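Local coordinates for concanavalin A-like lectin protein kinase family protein (Theobroma cacao, PDB 6CTH) that probably transfers phosphate from ATP to protein hydroxyl groups, as a plant kinase domain, held in this crystal with an oxindole inhibitor and magnesium, at residues Arg115-Lys120 with Ser152-Leu157; His71-Lys76 with Leu122-Leu127; Ala207-Ser212 with Leu227-Trp232; Asp199-Gly204 with Asn275-Ile280. All blocks are in the same frame, centred on the assembly; numbering follows the deposited sequence.

Contact 1. Residues Arg115-Lys120 with Ser152-Leu157; sequences RYRIVK and SFNAKL
Arg117 reaches from helix 112-132 to the turn at Ser152-Asn154, and its long side chain is what lets a helix residue bridge this distance. Its CB points toward the turn without touching it. A turn at chi2 (-143°) puts CD 3.9 Å from Asn154 OD1, and a second at chi3 (-71°) carries NE and the guanidinium on to the carbonyls of Ser152 and Phe153. At the tip, NH2 donates to Ser152 O at 3.0 Å; the bond is bent (137° at the hydrogen), with the carbonyl oxygen tilted out of the guanidinium plane. The carbonyl of Phe153 lies close to that plane, at the edge, and a water accepts from Arg117 NH2 while donating to Phe153 O at 2.7 Å. The cationic group thus binds the first carbonyl directly and reaches the second through the water. Deeper in, Ile118 supplies a branched apolar surface: CG1 lies 3.7 Å from Phe153 O, and CG2 meets Ala155 CB at 4.0 Å, where a small residue suits the close approach of strand and helix. Asp121 of the same helix accepts from Ala155 N. The arrangement is that of the protein-kinase C-lobe, in which the hairpin of strands 147-149 and 155-157, following the catalytic loop, packs on helix αE.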
loop_
_atom_site.group_PDB
_atom_site.type_symbol
_atom_site.label_atom_id
_atom_site.label_comp_id
_atom_site.label_asym_id
_atom_site.label_seq_id
_atom_site.Cartn_x
_atom_site.Cartn_y
_atom_site.Cartn_z
ATOM N N ARG A 115 -6.562 2.878 12.701
ATOM C CA ARG A 115 -5.240 2.958 12.089
ATOM C C ARG A 115 -4.296 1.818 12.480
ATOM O O ARG A 115 -3.593 1.274 11.640
ATOM C CB ARG A 115 -4.576 4.286 12.452
ATOM C CG ARG A 115 -5.194 5.496 11.783
ATOM C CD ARG A 115 -4.526 6.778 12.246
ATOM N NE ARG A 115 -5.406 7.927 12.094
ATOM C CZ ARG A 115 -5.018 9.115 11.645
ATOM N NH1 ARG A 115 -3.758 9.320 11.303
ATOM N NH2 ARG A 115 -5.897 10.097 11.541
ATOM N N TYR A 116 -4.297 1.461 13.758
ATOM C CA TYR A 116 -3.429 0.401 14.289
ATOM C C TYR A 116 -3.901 -0.930 13.676
ATOM O O TYR A 116 -3.074 -1.755 13.328
ATOM C CB TYR A 116 -3.463 0.353 15.798
ATOM C CG TYR A 116 -2.242 -0.281 16.459
ATOM C CD1 TYR A 116 -0.989 0.295 16.344
ATOM C CD2 TYR A 116 -2.352 -1.420 17.226
ATOM C CE1 TYR A 116 0.118 -0.266 16.938
ATOM C CE2 TYR A 116 -1.238 -2.013 17.834
ATOM C CZ TYR A 116 -0.012 -1.427 17.674
ATOM O OH TYR A 116 1.080 -1.948 18.301
ATOM N N ARG A 117 -5.210 -1.089 13.520
ATOM C CA ARG A 117 -5.772 -2.283 12.897
ATOM C C ARG A 117 -5.343 -2.381 11.431
ATOM O O ARG A 117 -4.991 -3.447 10.949
ATOM C CB ARG A 117 -7.293 -2.268 13.002
ATOM C CG ARG A 117 -7.934 -3.640 12.900
ATOM C CD ARG A 117 -9.250 -3.574 12.146
ATOM N NE ARG A 117 -10.293 -2.919 12.923
ATOM C CZ ARG A 117 -11.199 -2.094 12.409
ATOM N NH1 ARG A 117 -12.115 -1.546 13.192
ATOM N NH2 ARG A 117 -11.188 -1.818 11.116
ATOM N N ILE A 118 -5.368 -1.251 10.730
ATOM C CA ILE A 118 -4.960 -1.199 9.343
ATOM C C ILE A 118 -3.502 -1.617 9.183
ATOM O O ILE A 118 -3.168 -2.354 8.258
ATOM C CB ILE A 118 -5.226 0.202 8.723
ATOM C CG1 ILE A 118 -6.750 0.407 8.501
ATOM C CG2 ILE A 118 -4.466 0.384 7.410
ATOM C CD1 ILE A 118 -7.188 1.827 8.228
ATOM N N VAL A 119 -2.623 -1.157 10.056
ATOM C CA VAL A 119 -1.215 -1.518 9.953
ATOM C C VAL A 119 -1.097 -3.035 10.153
ATOM O O VAL A 119 -0.350 -3.690 9.425
ATOM C CB VAL A 119 -0.358 -0.770 10.984
ATOM C CG1 VAL A 119 1.062 -1.327 11.044
ATOM C CG2 VAL A 119 -0.338 0.699 10.647
ATOM N N LYS A 120 -1.807 -3.575 11.132
ATOM C CA LYS A 120 -1.774 -5.066 11.366
ATOM C C LYS A 120 -2.318 -5.843 10.135
ATOM O O LYS A 120 -1.773 -6.896 9.774
ATOM C CB LYS A 120 -2.550 -5.415 12.626
ATOM C CG LYS A 120 -1.843 -5.028 13.911
ATOM C CD LYS A 120 -2.730 -5.334 15.091
ATOM C CE LYS A 120 -2.009 -5.079 16.361
ATOM N NZ LYS A 120 -2.932 -5.392 17.497
ATOM N N SER A 152 -16.114 -1.798 6.774
ATOM C CA SER A 152 -15.660 -1.759 8.181
ATOM C C SER A 152 -14.252 -1.185 8.369
ATOM O O SER A 152 -13.642 -1.342 9.459
ATOM C CB SER A 152 -15.689 -3.168 8.787
ATOM O OG SER A 152 -16.896 -3.835 8.520
ATOM N N PHE A 153 -13.717 -0.538 7.330
ATOM C CA PHE A 153 -12.362 -0.068 7.342
ATOM C C PHE A 153 -11.295 -1.167 7.547
ATOM O O PHE A 153 -10.200 -0.879 8.023
ATOM C CB PHE A 153 -12.219 1.062 8.359
ATOM C CG PHE A 153 -12.976 2.297 7.975
ATOM C CD1 PHE A 153 -12.429 3.203 7.076
ATOM C CD2 PHE A 153 -14.241 2.547 8.490
ATOM C CE1 PHE A 153 -13.119 4.348 6.696
ATOM C CE2 PHE A 153 -14.931 3.712 8.136
ATOM C CZ PHE A 153 -14.374 4.595 7.227
ATOM N N ASN A 154 -11.595 -2.404 7.147
ATOM C CA ASN A 154 -10.555 -3.422 7.033
ATOM C C ASN A 154 -9.765 -3.116 5.756
ATOM O O ASN A 154 -10.350 -2.662 4.755
ATOM C CB ASN A 154 -11.127 -4.836 6.970
ATOM C CG ASN A 154 -11.922 -5.230 8.246
ATOM O OD1 ASN A 154 -11.420 -5.151 9.354
ATOM N ND2 ASN A 154 -13.181 -5.628 8.057
ATOM N N ALA A 155 -8.458 -3.341 5.802
ATOM C CA ALA A 155 -7.552 -2.977 4.693
ATOM C C ALA A 155 -7.228 -4.135 3.761
ATOM O O ALA A 155 -7.068 -5.285 4.242
ATOM C CB ALA A 155 -6.291 -2.402 5.251
ATOM N N LYS A 156 -7.193 -3.883 2.449
ATOM C CA LYS A 156 -6.778 -4.843 1.441
ATOM C C LYS A 156 -5.714 -4.240 0.549
ATOM O O LYS A 156 -5.949 -3.207 -0.062
ATOM C CB LYS A 156 -7.959 -5.306 0.586
ATOM C CG LYS A 156 -8.920 -6.255 1.303
ATOM C CD LYS A 156 -10.122 -6.680 0.458
ATOM C CE LYS A 156 -10.902 -7.814 1.114
ATOM N NZ LYS A 156 -10.399 -9.161 0.681
ATOM N N LEU A 157 -4.560 -4.885 0.455
ATOM C CA LEU A 157 -3.476 -4.435 -0.377
ATOM C C LEU A 157 -3.714 -4.915 -1.789
ATOM O O LEU A 157 -4.129 -6.045 -2.037
ATOM C CB LEU A 157 -2.161 -4.940 0.184
ATOM C CG LEU A 157 -0.925 -4.707 -0.644
ATOM C CD1 LEU A 157 -0.600 -3.216 -0.683
ATOM C CD2 LEU A 157 0.257 -5.455 -0.062
HETATM O O HOH W 1 -8.461 -2.353 9.490
#

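Contact 2. Residues His71-Lys76 with Leu122-Leu127; sequences HKNLVK and LASALL
Asn73 and Ala125 meet where the loop after helix 54-66 comes closest to helix 112-132. The methyl of Ala125 lies 3.4 Å from Asn73 O and 3.9 Å from Leu74 CD2, so the small side chain fits between a backbone carbonyl and a leucine branch. Beside it Ser124 offers its CB to two partners: Asn73 OD1 at 3.6 Å and the CE1 corner of the His71 imidazole at 4.0 Å. These direct contacts are all van der Waals; polar links pass through two waters. One lies between His71 NE2 and Ser124 O, to which it donates, and the other accepts from Lys72 NZ and contacts Ser124 OG at 2.7 Å.

The next shell fixes these groups. A type I turn from His71 to Leu74 folds the loop back on itself, and with CG trans to the backbone nitrogen (chi1 -170°) the His71 ring lies alongside it. There ND1 accepts from Asn73 N at 2.9 Å in a nearly straight bond of 162°, while NE2, across the ring, is the atom linked to the helix by water. Lys72 curls over to donate to Asn73 OD1 at 2.7 Å, while Asn73 ND2 bonds to Ala155 O, so both ends of this buried amide are engaged and its flip is settled. Ser124 OG also bonds to Lys120 O, one turn back in its helix. The chemistry is thus divided: hydrogen bonds shape the loop, whereas van der Waals contacts and bridging waters seat it on the helix.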
loop_
_atom_site.group_PDB
_atom_site.type_symbol
_atom_site.label_atom_id
_atom_site.label_comp_id
_atom_site.label_asym_id
_atom_site.label_seq_id
_atom_site.Cartn_x
_atom_site.Cartn_y
_atom_site.Cartn_z
ATOM N N HIS A 71 -6.580 -13.867 0.159
ATOM C CA HIS A 71 -6.308 -13.515 1.555
ATOM C C HIS A 71 -7.272 -12.403 1.926
ATOM O O HIS A 71 -7.568 -11.520 1.083
ATOM C CB HIS A 71 -4.819 -13.127 1.785
ATOM C CG HIS A 71 -4.413 -12.971 3.209
ATOM N ND1 HIS A 71 -4.630 -11.823 3.940
ATOM C CD2 HIS A 71 -3.757 -13.817 4.041
ATOM C CE1 HIS A 71 -4.128 -11.974 5.164
ATOM N NE2 HIS A 71 -3.554 -13.161 5.235
ATOM N N LYS A 72 -7.691 -12.377 3.189
ATOM C CA LYS A 72 -8.610 -11.332 3.658
ATOM C C LYS A 72 -8.027 -9.916 3.489
ATOM O O LYS A 72 -8.764 -8.961 3.353
ATOM C CB LYS A 72 -9.076 -11.511 5.098
ATOM C CG LYS A 72 -8.028 -11.282 6.123
ATOM C CD LYS A 72 -8.406 -11.773 7.528
ATOM C CE LYS A 72 -7.166 -11.782 8.402
ATOM N NZ LYS A 72 -6.600 -10.455 8.775
ATOM N N ASN A 73 -6.726 -9.799 3.498
ATOM C CA ASN A 73 -6.091 -8.469 3.386
ATOM C C ASN A 73 -5.458 -8.249 2.008
ATOM O O ASN A 73 -4.597 -7.384 1.877
ATOM C CB ASN A 73 -5.122 -8.259 4.504
ATOM C CG ASN A 73 -5.790 -8.368 5.878
ATOM O OD1 ASN A 73 -5.436 -9.234 6.678
ATOM N ND2 ASN A 73 -6.797 -7.536 6.123
ATOM N N LEU A 74 -5.905 -8.987 0.996
ATOM C CA LEU A 74 -5.515 -8.741 -0.381
ATOM C C LEU A 74 -6.701 -8.499 -1.287
ATOM O O LEU A 74 -7.726 -9.208 -1.193
ATOM C CB LEU A 74 -4.670 -9.870 -0.936
ATOM C CG LEU A 74 -3.316 -10.101 -0.295
ATOM C CD1 LEU A 74 -2.674 -11.311 -0.928
ATOM C CD2 LEU A 74 -2.419 -8.897 -0.536
ATOM N N VAL A 75 -6.564 -7.547 -2.231
ATOM C CA VAL A 75 -7.608 -7.335 -3.202
ATOM C C VAL A 75 -7.730 -8.537 -4.135
ATOM O O VAL A 75 -6.706 -9.079 -4.571
ATOM C CB VAL A 75 -7.264 -6.073 -4.048
ATOM C CG1 VAL A 75 -8.201 -5.939 -5.227
ATOM C CG2 VAL A 75 -7.293 -4.858 -3.158
ATOM N N LYS A 76 -8.965 -8.999 -4.369
ATOM C CA LYS A 76 -9.285 -10.089 -5.308
ATOM C C LYS A 76 -9.664 -9.605 -6.698
ATOM O O LYS A 76 -10.344 -8.567 -6.840
ATOM C CB LYS A 76 -10.474 -11.005 -4.782
ATOM N N LEU A 122 -2.236 -4.761 6.954
ATOM C CA LEU A 122 -1.188 -4.677 5.953
ATOM C C LEU A 122 -0.059 -5.655 6.285
ATOM O O LEU A 122 0.452 -6.318 5.355
ATOM C CB LEU A 122 -0.648 -3.222 5.841
ATOM C CG LEU A 122 0.495 -3.032 4.856
ATOM C CD1 LEU A 122 0.093 -3.358 3.464
ATOM C CD2 LEU A 122 0.947 -1.570 4.969
ATOM N N ALA A 123 0.307 -5.783 7.565
ATOM C CA ALA A 123 1.392 -6.699 7.962
ATOM C C ALA A 123 1.009 -8.160 7.643
ATOM O O ALA A 123 1.828 -8.914 7.120
ATOM C CB ALA A 123 1.752 -6.554 9.416
ATOM N N SER A 124 -0.246 -8.474 7.910
ATOM C CA SER A 124 -0.822 -9.825 7.587
ATOM C C SER A 124 -0.745 -10.111 6.108
ATOM O O SER A 124 -0.358 -11.208 5.690
ATOM C CB SER A 124 -2.249 -9.948 8.116
ATOM O OG SER A 124 -2.195 -10.057 9.544
ATOM N N ALA A 125 -1.117 -9.119 5.286
ATOM C CA ALA A 125 -0.972 -9.268 3.834
ATOM C C ALA A 125 0.460 -9.579 3.416
ATOM O O ALA A 125 0.694 -10.451 2.605
ATOM C CB ALA A 125 -1.484 -8.018 3.122
ATOM N N LEU A 126 1.398 -8.812 3.946
ATOM C CA LEU A 126 2.795 -8.977 3.616
ATOM C C LEU A 126 3.330 -10.337 4.060
ATOM O O LEU A 126 4.132 -10.936 3.382
ATOM C CB LEU A 126 3.610 -7.844 4.216
ATOM C CG LEU A 126 4.904 -7.503 3.501
ATOM C CD1 LEU A 126 4.732 -7.534 1.997
ATOM C CD2 LEU A 126 5.422 -6.148 3.953
ATOM N N LEU A 127 2.904 -10.786 5.227
ATOM C CA LEU A 127 3.337 -12.106 5.725
ATOM C C LEU A 127 2.895 -13.180 4.739
ATOM O O LEU A 127 3.647 -14.084 4.395
ATOM C CB LEU A 127 2.765 -12.387 7.096
ATOM C CG LEU A 127 3.137 -13.717 7.726
ATOM C CD1 LEU A 127 4.620 -13.832 7.952
ATOM C CD2 LEU A 127 2.383 -13.931 9.051
HETATM O O HOH W 2 -1.078 -13.625 6.955
HETATM O O HOH W 3 -4.585 -9.846 10.827
#

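Contact 3. Residues Ala207-Ser212 with Leu227-Trp232; sequences ALEIAS and LLLVPW
The flat peptide between Leu208 and Glu209 receives Leu229 on one face: methyl CD2 sits above it, 3.6 Å from Glu209 N and 3.8 Å from Leu208 C. The same methyl touches Leu208 CB and, at 3.7 Å, Glu209 CG, the foot of a side chain that extends beyond it. The Glu209 carboxylate at the far end is occupied by other parts of the lobe, OE2 accepting from Tyr183 OH and Ser216 N. The indole of Trp232 stays at the margin, engaged instead by Arg214 in a cation-pi contact and by the ring of Phe221.

Leu229 lies on the first turn of its helix, where a chi1 of -174° swings CG away from its own N and lets the two methyls spread over the opposing helix. Whereas CD2 takes the peptide, CD1 lies 3.6 Å from Ser212 OG. That hydroxyl is tucked between its own backbone N and carbonyl carbon (chi1 74°), from where it donates to Leu208 O at 2.8 Å and bonds to Arg214 N. Serine suits a buried helix end next to leucine because its polar atom is satisfied by backbone groups nearby. Val230 completes the apolar surface, CG2 meeting Leu208 CD1 at 4.2 Å. Here the end of helix αF meets the start of helix αG, a packing that belongs to the helical C-lobe of protein kinases.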
loop_
_atom_site.group_PDB
_atom_site.type_symbol
_atom_site.label_atom_id
_atom_site.label_comp_id
_atom_site.label_asym_id
_atom_site.label_seq_id
_atom_site.Cartn_x
_atom_site.Cartn_y
_atom_site.Cartn_z
ATOM N N ALA A 207 3.687 2.755 7.600
ATOM C CA ALA A 207 3.355 2.760 9.024
ATOM C C ALA A 207 3.494 4.179 9.601
ATOM O O ALA A 207 2.644 4.648 10.332
ATOM C CB ALA A 207 4.265 1.820 9.776
ATOM N N LEU A 208 4.557 4.857 9.209
ATOM C CA LEU A 208 4.813 6.227 9.706
ATOM C C LEU A 208 3.855 7.252 9.138
ATOM O O LEU A 208 3.491 8.207 9.834
ATOM C CB LEU A 208 6.261 6.599 9.454
ATOM C CG LEU A 208 7.265 5.733 10.219
ATOM C CD1 LEU A 208 8.688 6.106 9.936
ATOM C CD2 LEU A 208 7.029 5.720 11.730
ATOM N N GLU A 209 3.454 7.077 7.872
ATOM C CA GLU A 209 2.421 7.921 7.257
ATOM C C GLU A 209 1.120 7.773 8.007
ATOM O O GLU A 209 0.402 8.734 8.213
ATOM C CB GLU A 209 2.185 7.600 5.780
ATOM C CG GLU A 209 3.373 7.876 4.886
ATOM C CD GLU A 209 3.182 7.551 3.449
ATOM O OE1 GLU A 209 2.548 6.480 3.174
ATOM O OE2 GLU A 209 3.640 8.351 2.560
ATOM N N ILE A 210 0.754 6.522 8.357
ATOM C CA ILE A 210 -0.477 6.284 9.078
ATOM C C ILE A 210 -0.480 6.905 10.508
ATOM O O ILE A 210 -1.459 7.521 10.934
ATOM C CB ILE A 210 -0.745 4.762 9.097
ATOM C CG1 ILE A 210 -1.090 4.274 7.703
ATOM C CG2 ILE A 210 -1.846 4.363 10.059
ATOM C CD1 ILE A 210 -1.183 2.751 7.590
ATOM N N ALA A 211 0.614 6.760 11.229
ATOM C CA ALA A 211 0.777 7.371 12.559
ATOM C C ALA A 211 0.659 8.910 12.514
ATOM O O ALA A 211 0.058 9.518 13.407
ATOM C CB ALA A 211 2.136 7.006 13.121
ATOM N N SER A 212 1.235 9.488 11.477
ATOM C CA SER A 212 1.496 10.945 11.435
ATOM C C SER A 212 0.487 11.730 10.595
ATOM O O SER A 212 0.377 12.975 10.725
ATOM C CB SER A 212 2.929 11.169 10.921
ATOM O OG SER A 212 3.027 10.932 9.511
ATOM N N LEU A 227 12.407 17.827 4.561
ATOM C CA LEU A 227 11.620 17.661 3.331
ATOM C C LEU A 227 10.921 16.319 3.301
ATOM O O LEU A 227 10.003 16.132 2.506
ATOM C CB LEU A 227 12.532 17.776 2.109
ATOM C CG LEU A 227 13.374 19.077 2.081
ATOM C CD1 LEU A 227 14.338 19.065 0.903
ATOM C CD2 LEU A 227 12.450 20.273 2.000
ATOM N N LEU A 228 11.401 15.380 4.124
ATOM C CA LEU A 228 10.865 14.025 4.132
ATOM C C LEU A 228 10.456 13.530 5.495
ATOM O O LEU A 228 11.046 13.852 6.516
ATOM C CB LEU A 228 11.884 13.042 3.543
ATOM C CG LEU A 228 12.328 13.219 2.090
ATOM C CD1 LEU A 228 13.376 12.169 1.810
ATOM C CD2 LEU A 228 11.199 13.059 1.086
ATOM N N LEU A 229 9.499 12.602 5.479
ATOM C CA LEU A 229 8.965 12.043 6.706
ATOM C C LEU A 229 9.914 11.253 7.570
ATOM O O LEU A 229 9.946 11.472 8.778
ATOM C CB LEU A 229 7.755 11.122 6.365
ATOM C CG LEU A 229 6.975 10.553 7.553
ATOM C CD1 LEU A 229 6.370 11.633 8.399
ATOM C CD2 LEU A 229 5.864 9.672 6.994
ATOM N N VAL A 230 10.629 10.276 7.005
ATOM C CA VAL A 230 11.371 9.341 7.808
ATOM C C VAL A 230 12.475 10.046 8.646
ATOM O O VAL A 230 12.595 9.759 9.830
ATOM C CB VAL A 230 11.927 8.166 6.955
ATOM C CG1 VAL A 230 12.928 7.312 7.689
ATOM C CG2 VAL A 230 10.761 7.283 6.451
ATOM N N PRO A 231 13.253 10.942 8.037
ATOM C CA PRO A 231 14.289 11.634 8.870
ATOM C C PRO A 231 13.696 12.443 10.005
ATOM O O PRO A 231 14.273 12.453 11.090
ATOM C CB PRO A 231 14.993 12.564 7.892
ATOM C CG PRO A 231 14.730 12.019 6.552
ATOM C CD PRO A 231 13.423 11.258 6.619
ATOM N N TRP A 232 12.557 13.089 9.788
ATOM C CA TRP A 232 11.905 13.845 10.853
ATOM C C TRP A 232 11.390 12.943 11.949
ATOM O O TRP A 232 11.527 13.251 13.109
ATOM C CB TRP A 232 10.767 14.694 10.280
ATOM C CG TRP A 232 9.949 15.404 11.279
ATOM C CD1 TRP A 232 10.236 16.612 11.871
ATOM C CD2 TRP A 232 8.673 15.003 11.789
ATOM N NE1 TRP A 232 9.207 16.977 12.724
ATOM C CE2 TRP A 232 8.239 16.012 12.686
ATOM C CE3 TRP A 232 7.849 13.904 11.569
ATOM C CZ2 TRP A 232 7.014 15.941 13.365
ATOM C CZ3 TRP A 232 6.622 13.828 12.257
ATOM C CH2 TRP A 232 6.227 14.848 13.145
#

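Contact 4. Residues Asp199-Gly204 with Asn275-Ile280; sequences DVYSFG and NLRPSI
Val200 of helix 196-212 packs against Pro278, and Phe203, one turn on, against Ile280, in the loop that leads into helix 280-287. Val200 CG1 lies 3.6 Å from Pro278 O and 4.2 Å from Pro278 CD; CG2 lies 3.8 Å from Pro278 O, so the two methyls flank that oxygen. A beta-branched residue suits this double approach, and the rigid proline ring gives it a firm apolar partner.

Phe203 presents one face of its ring to Ile280. In the isoleucine CG1 lies opposite the backbone N (chi1 -167°), and the turn at chi2 (69°) swings CD1 over the Phe203 ring, almost exactly onto the ring normal and 4.1 Å from the centroid: a CH-pi contact.

Arg277 is extended from CG to NE and runs past Tyr201. One face of its guanidinium takes Tyr201 CB, 3.8 Å from Arg277 NH1, while Tyr201 CD2 lies over the rim of that face, 3.9 Å from Arg277 NH2. Ring and guanidinium planes are 66° apart, so the two groups are not stacked. The polar edge is used outside this pair: Arg277 NE donates to His271 O, and NH1 forms a salt bridge with Glu187. These bonds probably fix the rotation of the group and balance its charge in a buried setting. Pairing of this arginine with Glu187 of the Ala-Pro-Glu sequence closing the activation segment is a hallmark of eukaryotic protein kinases, tying that segment to the C-lobe beside helix αF.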
loop_
_atom_site.group_PDB
_atom_site.type_symbol
_atom_site.label_atom_id
_atom_site.label_comp_id
_atom_site.label_asym_id
_atom_site.label_seq_id
_atom_site.Cartn_x
_atom_site.Cartn_y
_atom_site.Cartn_z
ATOM N N ASP A 199 10.516 -4.551 0.483
ATOM C CA ASP A 199 9.090 -4.478 0.750
ATOM C C ASP A 199 8.855 -4.004 2.193
ATOM O O ASP A 199 7.968 -3.205 2.447
ATOM C CB ASP A 199 8.429 -5.843 0.552
ATOM C CG ASP A 199 7.875 -6.038 -0.846
ATOM O OD1 ASP A 199 7.952 -5.106 -1.667
ATOM O OD2 ASP A 199 7.355 -7.136 -1.118
ATOM N N VAL A 200 9.648 -4.517 3.140
ATOM C CA VAL A 200 9.517 -4.128 4.552
ATOM C C VAL A 200 9.836 -2.609 4.700
ATOM O O VAL A 200 9.189 -1.946 5.446
ATOM C CB VAL A 200 10.353 -5.059 5.481
ATOM C CG1 VAL A 200 10.587 -4.439 6.845
ATOM C CG2 VAL A 200 9.630 -6.388 5.608
ATOM N N TYR A 201 10.797 -2.103 3.956
ATOM C CA TYR A 201 11.122 -0.644 3.958
ATOM C C TYR A 201 9.863 0.145 3.600
ATOM O O TYR A 201 9.447 1.038 4.359
ATOM C CB TYR A 201 12.276 -0.384 3.041
ATOM C CG TYR A 201 12.592 1.119 2.989
ATOM C CD1 TYR A 201 11.859 1.983 2.192
ATOM C CD2 TYR A 201 13.583 1.632 3.801
ATOM C CE1 TYR A 201 12.133 3.342 2.205
ATOM C CE2 TYR A 201 13.847 2.994 3.834
ATOM C CZ TYR A 201 13.142 3.802 3.014
ATOM O OH TYR A 201 13.416 5.184 3.034
ATOM N N SER A 202 9.190 -0.234 2.505
ATOM C CA SER A 202 7.975 0.468 2.091
ATOM C C SER A 202 6.907 0.376 3.161
ATOM O O SER A 202 6.231 1.335 3.437
ATOM C CB SER A 202 7.405 -0.122 0.803
ATOM O OG SER A 202 8.392 -0.209 -0.221
ATOM N N PHE A 203 6.744 -0.811 3.769
ATOM C CA PHE A 203 5.802 -0.966 4.880
ATOM C C PHE A 203 6.096 0.021 6.040
ATOM O O PHE A 203 5.165 0.601 6.633
ATOM C CB PHE A 203 5.850 -2.448 5.405
ATOM C CG PHE A 203 5.071 -2.679 6.679
ATOM C CD1 PHE A 203 3.741 -3.012 6.641
ATOM C CD2 PHE A 203 5.685 -2.531 7.911
ATOM C CE1 PHE A 203 3.010 -3.187 7.820
ATOM C CE2 PHE A 203 4.962 -2.691 9.087
ATOM C CZ PHE A 203 3.623 -3.033 9.039
ATOM N N GLY A 204 7.375 0.165 6.364
ATOM C CA GLY A 204 7.868 1.109 7.420
ATOM C C GLY A 204 7.399 2.523 7.120
ATOM O O GLY A 204 6.822 3.176 7.993
ATOM N N ASN A 275 20.134 -4.995 5.950
ATOM C CA ASN A 275 20.393 -6.133 6.856
ATOM C C ASN A 275 19.895 -5.926 8.295
ATOM O O ASN A 275 19.833 -6.883 9.056
ATOM C CB ASN A 275 21.882 -6.518 6.833
ATOM C CG ASN A 275 22.751 -5.538 7.564
ATOM O OD1 ASN A 275 22.692 -4.360 7.313
ATOM N ND2 ASN A 275 23.565 -6.031 8.482
ATOM N N LEU A 276 19.508 -4.710 8.666
ATOM C CA LEU A 276 19.004 -4.444 10.005
ATOM C C LEU A 276 17.507 -4.388 10.082
ATOM O O LEU A 276 16.952 -4.139 11.161
ATOM C CB LEU A 276 19.587 -3.101 10.493
ATOM C CG LEU A 276 21.122 -2.979 10.539
ATOM C CD1 LEU A 276 21.539 -1.666 11.235
ATOM C CD2 LEU A 276 21.755 -4.144 11.286
ATOM N N ARG A 277 16.811 -4.573 8.943
ATOM C CA ARG A 277 15.369 -4.563 8.953
ATOM C C ARG A 277 14.835 -5.909 9.411
ATOM O O ARG A 277 15.460 -6.951 9.150
ATOM C CB ARG A 277 14.810 -4.246 7.550
ATOM C CG ARG A 277 15.214 -2.852 7.038
ATOM C CD ARG A 277 14.731 -2.567 5.638
ATOM N NE ARG A 277 15.529 -1.492 5.056
ATOM C CZ ARG A 277 15.962 -1.466 3.811
ATOM N NH1 ARG A 277 15.566 -2.365 2.926
ATOM N NH2 ARG A 277 16.783 -0.520 3.450
ATOM N N PRO A 278 13.679 -5.900 10.092
ATOM C CA PRO A 278 13.056 -7.127 10.544
ATOM C C PRO A 278 12.381 -7.893 9.423
ATOM O O PRO A 278 12.106 -7.322 8.373
ATOM C CB PRO A 278 11.976 -6.628 11.492
ATOM C CG PRO A 278 11.571 -5.287 10.914
ATOM C CD PRO A 278 12.854 -4.726 10.409
ATOM N N SER A 279 12.072 -9.162 9.688
ATOM C CA SER A 279 11.101 -9.869 8.908
ATOM C C SER A 279 9.705 -9.377 9.261
ATOM O O SER A 279 9.446 -8.871 10.357
ATOM C CB SER A 279 11.159 -11.375 9.138
ATOM O OG SER A 279 10.748 -11.719 10.453
ATOM N N ILE A 280 8.747 -9.574 8.345
ATOM C CA ILE A 280 7.405 -9.111 8.642
ATOM C C ILE A 280 6.802 -9.934 9.820
ATOM O O ILE A 280 5.995 -9.419 10.573
ATOM C CB ILE A 280 6.492 -9.089 7.395
ATOM C CG1 ILE A 280 5.212 -8.302 7.670
ATOM C CG2 ILE A 280 6.221 -10.486 6.885
ATOM C CD1 ILE A 280 5.427 -6.832 7.840
#

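In the fold
Contacts 1 and 2 share helix 112-132, their centres 10 Å apart, and alternate along the chain; backbone bonds of Leu157 with Asn73 and Val75 join strand 155-157 directly to the loop of contact 2. Both close before contacts 3 and 4 open. These share helix 196-212, contact 3 nested within the loop that contact 4 closes, with centres 15 Å apart. The two helices pack together: Ile210 meets Ile118 and Val119, while Phe203 meets Val119, Leu122 and Ala123. Contacts 2 and 3, about 22 Å apart between centres, lie on opposite sides of the chain's centre. Packing thus runs continuously from the loop before strand 77-83 to the far helices of the kinase C-lobe.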